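PDB 1KJN: MTH0777 from Methanothermobacter thermautotrophicus, which is of unknown function and belongs to the DUF1890 family, folding as an alpha/beta protein around a parallel sheet. Local coordinates for residues G84-D89 / A108-R113. Residues are numbered along the deposited sequence; the frame is centred on the assembly and turned at random.
Sequences GFVPND and AIIFDR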
loop_
_atom_site.group_PDB
_atom_site.type_symbol
_atom_site.label_atom_id
_atom_site.label_comp_id
_atom_site.label_asym_id
_atom_site.label_seq_id
_atom_site.Cartn_x
_atom_site.Cartn_y
_atom_site.Cartn_z
ATOM N N GLY A 84 6.597 6.521 14.470
ATOM C CA GLY A 84 6.390 7.529 13.450
ATOM C C GLY A 84 7.244 7.334 12.202
ATOM O O GLY A 84 8.465 7.162 12.295
ATOM N N PHE A 85 6.578 7.302 11.046
ATOM C CA PHE A 85 7.239 7.175 9.752
ATOM C C PHE A 85 7.640 8.578 9.376
ATOM O O PHE A 85 6.835 9.511 9.481
ATOM C CB PHE A 85 6.288 6.572 8.704
ATOM C CG PHE A 85 6.146 5.096 8.832
ATOM C CD1 PHE A 85 5.284 4.551 9.777
ATOM C CD2 PHE A 85 6.897 4.245 8.026
ATOM C CE1 PHE A 85 5.170 3.176 9.919
ATOM C CE2 PHE A 85 6.792 2.870 8.161
ATOM C CZ PHE A 85 5.926 2.325 9.109
ATOM N N VAL A 86 8.885 8.737 8.946
ATOM C CA VAL A 86 9.401 10.066 8.637
ATOM C C VAL A 86 10.063 10.207 7.267
ATOM O O VAL A 86 11.246 9.914 7.101
ATOM C CB VAL A 86 10.405 10.493 9.739
ATOM C CG1 VAL A 86 10.735 11.968 9.610
ATOM C CG2 VAL A 86 9.832 10.196 11.127
ATOM N N PRO A 87 9.273 10.553 6.247
ATOM C CA PRO A 87 9.777 10.740 4.877
ATOM C C PRO A 87 10.266 12.178 4.682
ATOM O O PRO A 87 10.865 12.502 3.651
ATOM C CB PRO A 87 8.534 10.522 3.997
ATOM C CG PRO A 87 7.503 9.935 4.903
ATOM C CD PRO A 87 7.803 10.455 6.268
ATOM N N ASN A 88 9.990 13.056 5.644
ATOM C CA ASN A 88 10.398 14.450 5.485
ATOM C C ASN A 88 10.254 15.305 6.743
ATOM O O ASN A 88 9.743 14.842 7.757
ATOM C CB ASN A 88 9.580 15.087 4.350
ATOM C CG ASN A 88 8.082 14.972 4.580
ATOM O OD1 ASN A 88 7.619 14.905 5.721
ATOM N ND2 ASN A 88 7.318 14.951 3.496
ATOM N N ASP A 89 10.593 16.589 6.602
ATOM C CA ASP A 89 10.534 17.569 7.691
ATOM C C ASP A 89 9.179 17.667 8.361
ATOM O O ASP A 89 9.110 17.673 9.575
ATOM C CB ASP A 89 10.941 18.979 7.206
ATOM C CG ASP A 89 12.432 19.102 6.886
ATOM O OD1 ASP A 89 13.234 18.215 7.263
ATOM O OD2 ASP A 89 12.804 20.103 6.244
ATOM N N ALA A 108 11.312 6.060 15.419
ATOM C CA ALA A 108 11.278 6.832 14.190
ATOM C C ALA A 108 11.745 5.930 13.070
ATOM O O ALA A 108 12.780 5.277 13.202
ATOM C CB ALA A 108 12.177 8.009 14.291
ATOM N N ILE A 109 10.972 5.875 11.984
ATOM C CA ILE A 109 11.319 5.065 10.813
ATOM C C ILE A 109 11.525 6.096 9.693
ATOM O O ILE A 109 10.572 6.684 9.152
ATOM C CB ILE A 109 10.202 4.049 10.496
ATOM C CG1 ILE A 109 10.151 2.994 11.611
ATOM C CG2 ILE A 109 10.428 3.381 9.125
ATOM C CD1 ILE A 109 8.975 2.037 11.547
ATOM N N ILE A 110 12.795 6.385 9.451
ATOM C CA ILE A 110 13.222 7.376 8.480
ATOM C C ILE A 110 13.606 6.783 7.141
ATOM O O ILE A 110 14.400 5.850 7.077
ATOM C CB ILE A 110 14.397 8.182 9.059
ATOM C CG1 ILE A 110 13.946 8.838 10.373
ATOM C CG2 ILE A 110 14.930 9.180 8.025
ATOM C CD1 ILE A 110 15.027 9.595 11.123
ATOM N N PHE A 111 13.061 7.355 6.069
ATOM C CA PHE A 111 13.352 6.852 4.741
ATOM C C PHE A 111 13.276 7.880 3.631
ATOM O O PHE A 111 12.444 8.784 3.641
ATOM C CB PHE A 111 12.443 5.665 4.409
ATOM C CG PHE A 111 10.984 6.009 4.358
ATOM C CD1 PHE A 111 10.257 6.208 5.534
ATOM C CD2 PHE A 111 10.339 6.162 3.135
ATOM C CE1 PHE A 111 8.904 6.559 5.495
ATOM C CE2 PHE A 111 8.991 6.513 3.079
ATOM C CZ PHE A 111 8.269 6.713 4.263
ATOM N N ASP A 112 14.173 7.708 2.667
ATOM C CA ASP A 112 14.278 8.538 1.480
ATOM C C ASP A 112 15.395 7.875 0.660
ATOM O O ASP A 112 16.245 7.177 1.219
ATOM C CB ASP A 112 14.660 9.974 1.860
ATOM C CG ASP A 112 14.548 10.932 0.688
ATOM O OD1 ASP A 112 13.508 11.602 0.565
ATOM O OD2 ASP A 112 15.497 11.014 -0.112
ATOM N N ARG A 113 15.397 8.064 -0.652
ATOM C CA ARG A 113 16.447 7.461 -1.477
ATOM C C ARG A 113 17.764 8.224 -1.403
ATOM O O ARG A 113 18.829 7.666 -1.642
ATOM C CB ARG A 113 15.991 7.320 -2.927
ATOM C CG ARG A 113 15.064 6.134 -3.135
ATOM C CD ARG A 113 15.752 4.806 -2.810
ATOM N NE ARG A 113 16.760 4.460 -3.808
ATOM C CZ ARG A 113 17.483 3.342 -3.803
ATOM N NH1 ARG A 113 17.329 2.435 -2.844
ATOM N NH2 ARG A 113 18.365 3.129 -4.773
HETATM O O HOH W 1 12.302 14.223 2.056
#
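Ile109, Phe111 and Val86 bury the most surface where strands 81-86 and 105-111 run side by side as the parallel pair of a beta-alpha-beta unit linked by helix 89-102. Gly84 O accepts Ile109 N at 2.8 Å, and Ile109 O accepts Val86 N at 2.7 Å; a third, weak bond joins Phe111 N to Val86 O. On the face shared with helix 21-34, the branched Ile109 suits a strand and grips the neighbouring ring twice: Ile109 CG2 lies 3.8 Å from Phe85 CE2, while CD1 rides over one ring face in a CH-pi contact. With CG between its backbone N and carbonyl carbon, chi1 63° brings the Phe111 ring in toward Pro87, just past strand 81-86, and beside the Phe85 ring. This flat aromatic offers one face to Pro87, whose CG is 3.4 Å from Phe111 CZ, while Phe111 CE1 comes to the edge of the Phe85 ring, 4.0 Å from Phe85 CD2. Replacing Phe111 with an alanine would probably open a gap beneath Pro87 and leave that edge of Phe85 without its neighbour. On the other face, beta-branched Val86, compact and at home in a strand, packs CB on Ile110 CG1, between helices 89-102 and 115-128. A water bridges Pro87 O and Asp112 OD1, whereas Asp112 OD2 accepts from Asp114 N. The chemistry thus passes from backbone bonds sealed among hydrocarbon groups to a hydrated polar link where the two segments leave the sheet.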